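Local coordinates for hypothetical protein Atu0636 (Agrobacterium tumefaciens, PDB 2OZV) that is a predicted O-methyltransferase that probably transfers a methyl group to an acceptor not yet identified, and belongs to the small-domain methyltransferase family, at residues A29-I40 with A53-T64; L111-N122 with A158-I169. All blocks are in the same frame, centred on the assembly; numbering follows the deposited sequence. Where two conformers were deposited one is given.

Contact 1 (A29-I40 with A53-T64); sequences ASLVADDRACRI and AVAARLEKAEVT
R57 reaches from the end of helix 49-57 to the chain leaving helix 24-30 and takes hold of V32 O with both terminal nitrogens. NH2 lies 2.8 Å from V32 O with an N-H...O angle of 156°, NH1 gives a longer second bond, and the oxygen sits only 5° out of the guanidinium plane, at its edge. A weak bond from R57 NH2 to A29 O adds to the grip. CG of R57 stands anti to the backbone N and the chain bends at chi3, which turns the guanidinium toward these carbonyls.

Backbone bonds join strands 38-40 and 61-64, whose axes approach to 4.8 Å. E62 bonds through its N to C38 O and through its O to I40 N, the two residues flanking its partner R39, which is the parallel pattern; the 22° between the strand directions agrees. T64 N then donates to I40 O at 2.8 Å.

Apolar contacts fill the side of the sheet that carries C38, I40, A61 and V63. I40 CD1 presses on V54 CG1 at 3.4 Å, tighter than usual for two carbons, and also meets A61 CB. A29 CB fits against V54 CG2 at 3.5 Å, while V32 CG1 meets L58 CD1.

The charged groups lie toward the strand starts and the other sheet side. R36 grips D34 side-on, NE to OD1 and NH2 to OD2 (2.6 Å), and D34 OD1 also accepts from R36 N, closing an Asx turn. R39 and E62 lie side by side, pointing the same way, and R39 NE hydrogen-bonds to H115 O.

Strand 38-42, helix 49-57 and strand 61-67 form a beta-alpha-beta crossover, consistent with the Rossmann-like core of methyltransferases.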
loop_
_atom_site.group_PDB
_atom_site.type_symbol
_atom_site.label_atom_id
_atom_site.label_comp_id
_atom_site.label_asym_id
_atom_site.label_seq_id
_atom_site.Cartn_x
_atom_site.Cartn_y
_atom_site.Cartn_z
ATOM N N ALA B 29 -7.019 -10.224 -15.555
ATOM C CA ALA B 29 -8.183 -10.232 -16.439
ATOM C C ALA B 29 -9.490 -9.985 -15.669
ATOM O O ALA B 29 -10.405 -9.350 -16.185
ATOM C CB ALA B 29 -8.239 -11.561 -17.181
ATOM N N SER B 30 -9.559 -10.473 -14.423
ATOM C CA SER B 30 -10.795 -10.367 -13.652
ATOM C C SER B 30 -11.141 -8.911 -13.326
ATOM O O SER B 30 -12.276 -8.619 -12.968
ATOM C CB SER B 30 -10.705 -11.197 -12.367
ATOM O OG SER B 30 -9.955 -10.532 -11.405
ATOM N N LEU B 31 -10.165 -8.008 -13.433
ATOM C CA LEU B 31 -10.409 -6.576 -13.174
ATOM C C LEU B 31 -11.270 -5.867 -14.225
ATOM O O LEU B 31 -11.763 -4.770 -13.981
ATOM C CB LEU B 31 -9.069 -5.845 -13.053
ATOM C CG LEU B 31 -8.210 -6.343 -11.881
ATOM C CD1 LEU B 31 -6.825 -5.674 -11.874
ATOM C CD2 LEU B 31 -8.945 -6.021 -10.532
ATOM N N VAL B 32 -11.415 -6.479 -15.399
ATOM C CA VAL B 32 -12.260 -5.880 -16.432
ATOM C C VAL B 32 -13.704 -6.312 -16.179
ATOM O O VAL B 32 -14.116 -7.391 -16.582
ATOM C CB VAL B 32 -11.805 -6.291 -17.855
ATOM C CG1 VAL B 32 -12.646 -5.602 -18.929
ATOM C CG2 VAL B 32 -10.307 -5.958 -18.039
ATOM N N ALA B 33 -14.441 -5.455 -15.479
ATOM C CA ALA B 33 -15.835 -5.728 -15.120
ATOM C C ALA B 33 -16.730 -4.829 -15.961
ATOM O O ALA B 33 -17.171 -3.792 -15.500
ATOM C CB ALA B 33 -16.067 -5.469 -13.609
ATOM N N ASP B 34 -17.015 -5.239 -17.186
ATOM C CA ASP B 34 -17.621 -4.365 -18.171
ATOM C C ASP B 34 -18.426 -5.274 -19.083
ATOM O O ASP B 34 -17.875 -6.228 -19.650
ATOM C CB ASP B 34 -16.500 -3.666 -18.964
ATOM C CG ASP B 34 -17.000 -2.526 -19.869
ATOM O OD1 ASP B 34 -18.186 -2.506 -20.286
ATOM O OD2 ASP B 34 -16.178 -1.632 -20.165
ATOM N N ASP B 35 -19.720 -4.992 -19.222
ATOM C CA ASP B 35 -20.552 -5.842 -20.075
ATOM C C ASP B 35 -20.901 -5.216 -21.432
ATOM O O ASP B 35 -21.730 -5.751 -22.171
ATOM C CB ASP B 35 -21.792 -6.342 -19.318
ATOM C CG ASP B 35 -21.437 -7.241 -18.124
ATOM O OD1 ASP B 35 -20.453 -8.027 -18.191
ATOM O OD2 ASP B 35 -22.158 -7.157 -17.112
ATOM N N ARG B 36 -20.248 -4.105 -21.776
ATOM C CA ARG B 36 -20.435 -3.479 -23.100
ATOM C C ARG B 36 -19.533 -4.093 -24.139
ATOM O O ARG B 36 -18.558 -4.790 -23.812
ATOM C CB ARG B 36 -20.074 -1.988 -23.091
ATOM C CG ARG B 36 -20.681 -1.105 -22.009
ATOM C CD ARG B 36 -19.920 0.248 -21.975
ATOM N NE ARG B 36 -18.541 0.116 -21.476
ATOM C CZ ARG B 36 -17.633 1.096 -21.458
ATOM N NH1 ARG B 36 -17.926 2.308 -21.929
ATOM N NH2 ARG B 36 -16.421 0.862 -20.966
ATOM N N ALA B 37 -19.830 -3.810 -25.404
ATOM C CA ALA B 37 -18.828 -3.939 -26.422
ATOM C C ALA B 37 -17.792 -2.936 -25.955
ATOM O O ALA B 37 -18.123 -1.785 -25.596
ATOM C CB ALA B 37 -19.363 -3.589 -27.806
ATOM N N CYS B 38 -16.564 -3.399 -25.842
ATOM C CA CYS B 38 -15.507 -2.529 -25.347
ATOM C C CYS B 38 -14.237 -2.975 -25.992
ATOM O O CYS B 38 -14.147 -4.105 -26.505
ATOM C CB CYS B 38 -15.390 -2.555 -23.819
ATOM S SG CYS B 38 -15.080 -4.185 -23.136
ATOM N N ARG B 39 -13.264 -2.074 -25.990
ATOM C CA ARG B 39 -11.990 -2.303 -26.619
ATOM C C ARG B 39 -10.952 -2.328 -25.518
ATOM O O ARG B 39 -10.898 -1.406 -24.692
ATOM C CB ARG B 39 -11.691 -1.205 -27.637
ATOM C CG ARG B 39 -12.697 -1.201 -28.854
ATOM C CD ARG B 39 -12.305 -0.204 -29.897
ATOM N NE ARG B 39 -12.326 1.188 -29.422
ATOM C CZ ARG B 39 -13.275 2.081 -29.709
ATOM N NH1 ARG B 39 -14.325 1.746 -30.464
ATOM N NH2 ARG B 39 -13.176 3.323 -29.255
ATOM N N ILE B 40 -10.154 -3.388 -25.505
ATOM C CA ILE B 40 -9.185 -3.600 -24.423
ATOM C C ILE B 40 -7.794 -3.760 -25.004
ATOM O O ILE B 40 -7.604 -4.551 -25.926
ATOM C CB ILE B 40 -9.555 -4.861 -23.619
ATOM C CG1 ILE B 40 -10.939 -4.691 -22.965
ATOM C CG2 ILE B 40 -8.445 -5.134 -22.539
ATOM C CD1 ILE B 40 -11.655 -5.957 -22.829
ATOM N N ALA B 53 -7.837 -14.339 -21.371
ATOM C CA ALA B 53 -8.767 -14.632 -20.280
ATOM C C ALA B 53 -9.918 -13.613 -20.244
ATOM O O ALA B 53 -11.064 -13.987 -19.943
ATOM C CB ALA B 53 -8.053 -14.689 -18.941
ATOM N N VAL B 54 -9.621 -12.350 -20.548
ATOM C CA VAL B 54 -10.673 -11.332 -20.658
ATOM C C VAL B 54 -11.640 -11.722 -21.809
ATOM O O VAL B 54 -12.857 -11.779 -21.620
ATOM C CB VAL B 54 -10.100 -9.934 -20.957
ATOM C CG1 VAL B 54 -11.260 -8.956 -21.187
ATOM C CG2 VAL B 54 -9.218 -9.433 -19.801
ATOM N N ALA B 55 -11.087 -12.031 -22.982
ATOM C CA ALA B 55 -11.937 -12.361 -24.154
ATOM C C ALA B 55 -12.785 -13.610 -23.925
ATOM O O ALA B 55 -13.940 -13.688 -24.375
ATOM C CB ALA B 55 -11.073 -12.514 -25.421
ATOM N N ALA B 56 -12.217 -14.593 -23.222
ATOM C CA ALA B 56 -12.927 -15.843 -22.944
ATOM C C ALA B 56 -14.184 -15.583 -22.106
ATOM O O ALA B 56 -15.219 -16.210 -22.333
ATOM C CB ALA B 56 -12.006 -16.851 -22.245
ATOM N N ARG B 57 -14.083 -14.656 -21.152
ATOM C CA ARG B 57 -15.183 -14.344 -20.233
ATOM C C ARG B 57 -16.184 -13.325 -20.822
ATOM O O ARG B 57 -17.402 -13.434 -20.623
ATOM C CB ARG B 57 -14.606 -13.801 -18.914
ATOM C CG ARG B 57 -15.681 -13.453 -17.871
ATOM C CD ARG B 57 -15.080 -13.100 -16.505
ATOM N NE ARG B 57 -14.005 -12.113 -16.638
ATOM C CZ ARG B 57 -14.171 -10.790 -16.680
ATOM N NH1 ARG B 57 -15.397 -10.271 -16.579
ATOM N NH2 ARG B 57 -13.113 -9.993 -16.830
ATOM N N LEU B 58 -15.664 -12.356 -21.564
ATOM C CA LEU B 58 -16.453 -11.242 -22.062
ATOM C C LEU B 58 -16.665 -11.338 -23.572
ATOM O O LEU B 58 -15.796 -10.941 -24.363
ATOM C CB LEU B 58 -15.788 -9.919 -21.700
ATOM C CG LEU B 58 -15.757 -9.576 -20.214
ATOM C CD1 LEU B 58 -15.050 -8.229 -20.044
ATOM C CD2 LEU B 58 -17.192 -9.538 -19.593
ATOM N N GLU B 59 -17.827 -11.859 -23.967
ATOM C CA GLU B 59 -18.076 -12.156 -25.371
ATOM C C GLU B 59 -18.045 -10.930 -26.274
ATOM O O GLU B 59 -17.766 -11.052 -27.457
ATOM C CB GLU B 59 -19.382 -12.958 -25.545
ATOM C CG GLU B 59 -19.148 -14.408 -25.157
ATOM C CD GLU B 59 -20.408 -15.241 -25.138
ATOM O OE1 GLU B 59 -21.213 -15.082 -24.187
ATOM O OE2 GLU B 59 -20.578 -16.062 -26.060
ATOM N N LYS B 60 -18.329 -9.768 -25.698
ATOM C CA LYS B 60 -18.403 -8.521 -26.440
ATOM C C LYS B 60 -17.071 -7.746 -26.475
ATOM O O LYS B 60 -16.994 -6.683 -27.091
ATOM C CB LYS B 60 -19.494 -7.620 -25.842
ATOM C CG LYS B 60 -20.928 -8.146 -26.003
ATOM C CD LYS B 60 -21.920 -7.072 -25.536
ATOM C CE LYS B 60 -23.302 -7.339 -26.061
ATOM N NZ LYS B 60 -24.110 -8.096 -25.063
ATOM N N ALA B 61 -16.042 -8.255 -25.804
ATOM C CA ALA B 61 -14.779 -7.541 -25.758
ATOM C C ALA B 61 -13.978 -7.734 -27.036
ATOM O O ALA B 61 -13.945 -8.816 -27.608
ATOM C CB ALA B 61 -13.942 -8.021 -24.568
ATOM N N GLU B 62 -13.268 -6.692 -27.431
ATOM C CA GLU B 62 -12.432 -6.741 -28.603
ATOM C C GLU B 62 -11.054 -6.425 -28.073
ATOM O O GLU B 62 -10.819 -5.340 -27.557
ATOM C CB GLU B 62 -12.931 -5.699 -29.586
ATOM C CG GLU B 62 -12.077 -5.389 -30.764
ATOM C CD GLU B 62 -12.784 -4.410 -31.715
ATOM O OE1 GLU B 62 -13.468 -3.467 -31.262
ATOM O OE2 GLU B 62 -12.658 -4.569 -32.915
ATOM N N VAL B 63 -10.159 -7.402 -28.166
ATOM C CA VAL B 63 -8.853 -7.308 -27.486
ATOM C C VAL B 63 -7.696 -7.092 -28.444
ATOM O O VAL B 63 -7.626 -7.765 -29.477
ATOM C CB VAL B 63 -8.589 -8.544 -26.574
ATOM C CG1 VAL B 63 -7.182 -8.499 -25.914
ATOM C CG2 VAL B 63 -9.708 -8.649 -25.520
ATOM N N THR B 64 -6.787 -6.173 -28.089
ATOM C CA THR B 64 -5.566 -5.975 -28.847
ATOM C C THR B 64 -4.401 -6.315 -27.937
ATOM O O THR B 64 -4.258 -5.702 -26.869
ATOM C CB THR B 64 -5.426 -4.529 -29.371
ATOM O OG1 THR B 64 -6.571 -4.221 -30.158
ATOM C CG2 THR B 64 -4.190 -4.357 -30.285
#

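Contact 2 (L111-N122 with A158-I169); sequences LPDEHFHHVIMN and AIMVSGGQLSLI
Strands 118-121 and 164-169 pair in parallel, 13° apart, as neighbours in the mixed sheet, consistent with the Rossmann-like fold of methyltransferases. V119 N donates to Q165 O and V119 O accepts from S167 N (2.9 Å); M121 repeats the pattern, its N bonded to S167 O and its O to I169 N. Ahead of this run, H117 O accepts from Q165 N.

The carbonyls of A158 and I159 take donors from 114-116. A158 O receives E114 N at 2.9 Å, in the carbonyl plane and on a lone pair. I159 O is held twice: F116 N approaches in the carbonyl plane at 2.8 Å, while H115 N comes from above it, 60° out. F116 O in turn accepts from V161 N.

Side chains pack beside these bonds. I159 CD1 rests 3.7 Å from F116 CD2, with I159 CB at the ring edge; CG1 and CD1 of I159 each meet both F116 CD2 and V119 CG2. In the conformer given, the methyl CE of the selenomethionine M160 packs against V119 CG2.

On the H118 side, H118 NE2 bonds to D34 OD2, and Q165 NE2 serves both L31 O and S167 OG. One water, at the edge of the H118 ring, joins three groups: it donates to Q165 O and hydrogen-bonds to S167 OG and, at 2.9 Å, to H118 ND1.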
loop_
_atom_site.group_PDB
_atom_site.type_symbol
_atom_site.label_atom_id
_atom_site.label_comp_id
_atom_site.label_asym_id
_atom_site.label_seq_id
_atom_site.Cartn_x
_atom_site.Cartn_y
_atom_site.Cartn_z
ATOM N N LEU B 111 -0.581 2.188 -31.802
ATOM C CA LEU B 111 -1.141 2.506 -30.477
ATOM C C LEU B 111 -1.918 3.821 -30.587
ATOM O O LEU B 111 -1.356 4.889 -30.372
ATOM C CB LEU B 111 -0.007 2.616 -29.442
ATOM C CG LEU B 111 0.590 1.283 -28.950
ATOM C CD1 LEU B 111 2.053 1.427 -28.565
ATOM C CD2 LEU B 111 -0.239 0.708 -27.776
ATOM N N PRO B 112 -3.204 3.748 -30.959
ATOM C CA PRO B 112 -3.966 4.965 -31.289
ATOM C C PRO B 112 -4.326 5.815 -30.071
ATOM O O PRO B 112 -4.498 5.283 -28.973
ATOM C CB PRO B 112 -5.232 4.418 -31.963
ATOM C CG PRO B 112 -5.386 3.032 -31.443
ATOM C CD PRO B 112 -4.010 2.521 -31.104
ATOM N N ASP B 113 -4.424 7.130 -30.270
ATOM C CA ASP B 113 -4.820 8.037 -29.201
ATOM C C ASP B 113 -6.266 7.787 -28.776
ATOM O O ASP B 113 -7.153 7.633 -29.641
ATOM C CB ASP B 113 -4.737 9.490 -29.683
ATOM C CG ASP B 113 -3.307 9.975 -29.883
ATOM O OD1 ASP B 113 -2.375 9.516 -29.183
ATOM O OD2 ASP B 113 -3.131 10.848 -30.750
ATOM N N GLU B 114 -6.489 7.738 -27.457
ATOM C CA GLU B 114 -7.832 7.824 -26.875
ATOM C C GLU B 114 -8.829 6.878 -27.547
ATOM O O GLU B 114 -9.898 7.291 -28.016
ATOM C CB GLU B 114 -8.335 9.278 -26.903
ATOM C CG GLU B 114 -7.550 10.147 -25.934
ATOM C CD GLU B 114 -7.974 11.599 -25.968
ATOM O OE1 GLU B 114 -7.678 12.287 -26.952
ATOM O OE2 GLU B 114 -8.604 12.046 -25.007
ATOM N N HIS B 115 -8.472 5.600 -27.543
ATOM C CA HIS B 115 -9.183 4.585 -28.296
ATOM C C HIS B 115 -9.742 3.466 -27.413
ATOM O O HIS B 115 -10.790 2.904 -27.724
ATOM C CB HIS B 115 -8.231 4.002 -29.341
ATOM C CG HIS B 115 -8.811 2.904 -30.174
ATOM N ND1 HIS B 115 -9.726 3.137 -31.185
ATOM C CD2 HIS B 115 -8.566 1.574 -30.181
ATOM C CE1 HIS B 115 -10.020 1.987 -31.771
ATOM N NE2 HIS B 115 -9.327 1.024 -31.183
ATOM N N PHE B 116 -9.033 3.133 -26.324
ATOM C CA PHE B 116 -9.361 1.939 -25.542
ATOM C C PHE B 116 -10.171 2.251 -24.300
ATOM O O PHE B 116 -9.918 3.255 -23.624
ATOM C CB PHE B 116 -8.066 1.215 -25.138
ATOM C CG PHE B 116 -7.340 0.575 -26.315
ATOM C CD1 PHE B 116 -7.793 -0.646 -26.868
ATOM C CD2 PHE B 116 -6.206 1.201 -26.867
ATOM C CE1 PHE B 116 -7.129 -1.245 -27.948
ATOM C CE2 PHE B 116 -5.529 0.619 -27.952
ATOM C CZ PHE B 116 -5.994 -0.606 -28.505
ATOM N N HIS B 117 -11.143 1.387 -23.999
ATOM C CA HIS B 117 -11.940 1.503 -22.773
ATOM C C HIS B 117 -11.192 0.961 -21.554
ATOM O O HIS B 117 -11.487 1.345 -20.422
ATOM C CB HIS B 117 -13.247 0.736 -22.947
ATOM C CG HIS B 117 -14.084 1.245 -24.096
ATOM N ND1 HIS B 117 -14.146 0.586 -25.313
ATOM C CD2 HIS B 117 -14.853 2.353 -24.220
ATOM C CE1 HIS B 117 -14.948 1.262 -26.128
ATOM N NE2 HIS B 117 -15.384 2.339 -25.491
ATOM N N HIS B 118 -10.277 0.020 -21.809
ATOM C CA HIS B 118 -9.476 -0.614 -20.760
ATOM C C HIS B 118 -8.086 -0.797 -21.280
ATOM O O HIS B 118 -7.878 -1.200 -22.441
ATOM C CB HIS B 118 -10.034 -2.012 -20.413
ATOM C CG HIS B 118 -11.397 -1.968 -19.822
ATOM N ND1 HIS B 118 -11.613 -1.891 -18.462
ATOM C CD2 HIS B 118 -12.627 -2.014 -20.400
ATOM C CE1 HIS B 118 -12.914 -1.845 -18.226
ATOM N NE2 HIS B 118 -13.551 -1.915 -19.385
ATOM N N VAL B 119 -7.107 -0.550 -20.417
ATOM C CA VAL B 119 -5.747 -0.992 -20.680
ATOM C C VAL B 119 -5.301 -1.842 -19.496
ATOM O O VAL B 119 -5.446 -1.417 -18.352
ATOM C CB VAL B 119 -4.762 0.185 -20.868
ATOM C CG1 VAL B 119 -3.368 -0.324 -21.144
ATOM C CG2 VAL B 119 -5.252 1.082 -22.058
ATOM N N ILE B 120 -4.828 -3.036 -19.802
ATOM C CA ILE B 120 -4.330 -3.950 -18.785
ATOM C C ILE B 120 -2.849 -4.236 -18.924
ATOM O O ILE B 120 -2.295 -4.294 -20.040
ATOM C CB ILE B 120 -5.183 -5.260 -18.725
ATOM C CG1 ILE B 120 -4.872 -6.222 -19.881
ATOM C CG2 ILE B 120 -6.705 -4.918 -18.710
ATOM C CD1 ILE B 120 -5.742 -7.522 -19.848
HETATM N N MSE B 121 -2.170 -4.465 -17.791
HETATM C CA MSE B 121 -0.728 -4.668 -17.872
HETATM C C MSE B 121 -0.199 -5.462 -16.686
HETATM O O MSE B 121 -0.712 -5.360 -15.563
HETATM C CB MSE B 121 0.012 -3.307 -17.950
HETATM C CG MSE B 121 -0.235 -2.441 -16.712
HETATM SE SE MSE B 121 0.755 -0.713 -16.892
HETATM C CE MSE B 121 -0.118 0.076 -18.397
ATOM N N ASN B 122 0.847 -6.232 -16.958
ATOM C CA ASN B 122 1.615 -6.939 -15.947
ATOM C C ASN B 122 3.091 -6.796 -16.327
ATOM O O ASN B 122 3.659 -7.727 -16.908
ATOM C CB ASN B 122 1.232 -8.416 -15.920
ATOM C CG ASN B 122 2.007 -9.196 -14.854
ATOM O OD1 ASN B 122 2.755 -8.611 -14.073
ATOM N ND2 ASN B 122 1.807 -10.479 -14.817
ATOM N N ALA B 158 -2.311 7.694 -22.792
ATOM C CA ALA B 158 -2.447 8.260 -24.147
ATOM C C ALA B 158 -3.470 7.513 -25.015
ATOM O O ALA B 158 -4.175 8.128 -25.825
ATOM C CB ALA B 158 -1.117 8.285 -24.838
ATOM N N ILE B 159 -3.535 6.193 -24.841
ATOM C CA ILE B 159 -4.353 5.340 -25.716
ATOM C C ILE B 159 -5.748 5.079 -25.167
ATOM O O ILE B 159 -6.561 4.366 -25.802
ATOM C CB ILE B 159 -3.647 3.988 -26.043
ATOM C CG1 ILE B 159 -3.604 3.069 -24.799
ATOM C CG2 ILE B 159 -2.220 4.237 -26.608
ATOM C CD1 ILE B 159 -2.946 1.690 -25.081
HETATM N N MSE B 160 -6.004 5.622 -23.974
HETATM C CA MSE B 160 -7.273 5.440 -23.269
HETATM C C MSE B 160 -8.286 6.534 -23.588
HETATM O O MSE B 160 -7.953 7.713 -23.582
HETATM C CB MSE B 160 -7.049 5.459 -21.759
HETATM C CG MSE B 160 -8.253 4.948 -20.975
HETATM SE SE MSE B 160 -8.177 3.008 -20.844
HETATM C CE MSE B 160 -6.658 2.954 -19.629
ATOM N N VAL B 161 -9.544 6.151 -23.785
ATOM C CA VAL B 161 -10.626 7.122 -23.854
ATOM C C VAL B 161 -10.753 7.814 -22.483
ATOM O O VAL B 161 -10.343 7.268 -21.448
ATOM C CB VAL B 161 -11.993 6.488 -24.261
ATOM C CG1 VAL B 161 -11.876 5.707 -25.577
ATOM C CG2 VAL B 161 -12.528 5.588 -23.145
ATOM N N SER B 162 -11.313 9.012 -22.490
ATOM C CA SER B 162 -11.584 9.740 -21.258
ATOM C C SER B 162 -12.383 8.851 -20.292
ATOM O O SER B 162 -13.341 8.194 -20.706
ATOM C CB SER B 162 -12.360 11.013 -21.593
ATOM O OG SER B 162 -12.526 11.825 -20.458
ATOM N N GLY B 163 -11.962 8.803 -19.031
ATOM C CA GLY B 163 -12.651 7.998 -18.019
ATOM C C GLY B 163 -12.410 6.488 -18.109
ATOM O O GLY B 163 -13.034 5.730 -17.375
ATOM N N GLY B 164 -11.535 6.034 -19.015
ATOM C CA GLY B 164 -11.299 4.588 -19.205
ATOM C C GLY B 164 -10.496 4.041 -18.020
ATOM O O GLY B 164 -9.958 4.829 -17.219
ATOM N N GLN B 165 -10.407 2.722 -17.920
ATOM C CA GLN B 165 -9.852 2.092 -16.738
ATOM C C GLN B 165 -8.502 1.455 -17.003
ATOM O O GLN B 165 -8.351 0.628 -17.934
ATOM C CB GLN B 165 -10.807 1.028 -16.212
ATOM C CG GLN B 165 -10.275 0.295 -14.968
ATOM C CD GLN B 165 -11.242 -0.769 -14.492
ATOM O OE1 GLN B 165 -12.473 -0.551 -14.472
ATOM N NE2 GLN B 165 -10.706 -1.929 -14.132
ATOM N N LEU B 166 -7.522 1.823 -16.176
ATOM C CA LEU B 166 -6.241 1.144 -16.110
ATOM C C LEU B 166 -6.362 -0.028 -15.111
ATOM O O LEU B 166 -6.896 0.152 -13.994
ATOM C CB LEU B 166 -5.166 2.117 -15.608
ATOM C CG LEU B 166 -3.813 1.473 -15.262
ATOM C CD1 LEU B 166 -3.090 0.943 -16.511
ATOM C CD2 LEU B 166 -2.954 2.532 -14.536
ATOM N N SER B 167 -5.912 -1.215 -15.513
ATOM C CA SER B 167 -5.820 -2.358 -14.597
ATOM C C SER B 167 -4.421 -2.939 -14.636
ATOM O O SER B 167 -3.829 -3.110 -15.715
ATOM C CB SER B 167 -6.801 -3.492 -14.959
ATOM O OG SER B 167 -8.138 -3.002 -14.943
ATOM N N LEU B 168 -3.882 -3.264 -13.459
ATOM C CA LEU B 168 -2.568 -3.863 -13.431
ATOM C C LEU B 168 -2.369 -4.818 -12.270
ATOM O O LEU B 168 -3.086 -4.773 -11.256
ATOM C CB LEU B 168 -1.494 -2.778 -13.431
ATOM C CG LEU B 168 -1.278 -1.915 -12.219
ATOM C CD1 LEU B 168 -0.397 -2.626 -11.148
ATOM C CD2 LEU B 168 -0.611 -0.570 -12.635
ATOM N N ILE B 169 -1.397 -5.706 -12.445
ATOM C CA ILE B 169 -0.942 -6.557 -11.344
ATOM C C ILE B 169 0.565 -6.388 -11.232
ATOM O O ILE B 169 1.285 -6.265 -12.248
ATOM C CB ILE B 169 -1.385 -8.041 -11.512
ATOM C CG1 ILE B 169 -1.061 -8.847 -10.239
ATOM C CG2 ILE B 169 -0.797 -8.642 -12.803
ATOM C CD1 ILE B 169 -1.622 -10.256 -10.227
HETATM O O HOH W 1 -8.949 -2.044 -17.316
#

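In the fold
Contact 1 closes before contact 2 opens along the chain, and their centres lie about 13 Å apart on one mixed sheet. Strands 61-67, 38-42, 116-121 and 164-170 follow one another across it, all parallel; contact 1 pairs the first two of these strands and contact 2 the last two, with the 38-42/116-121 pairing between them. That seam has backbone bonds from R39 to H117 and H118. Packing reinforces the join: C38 CA lies 3.4 Å from H117 ND1, and L31 CB lies 3.5 Å from S167 OG. Together the contacts build the middle of a sheet within the methyltransferase small domain, consistent with a Rossmann-like core.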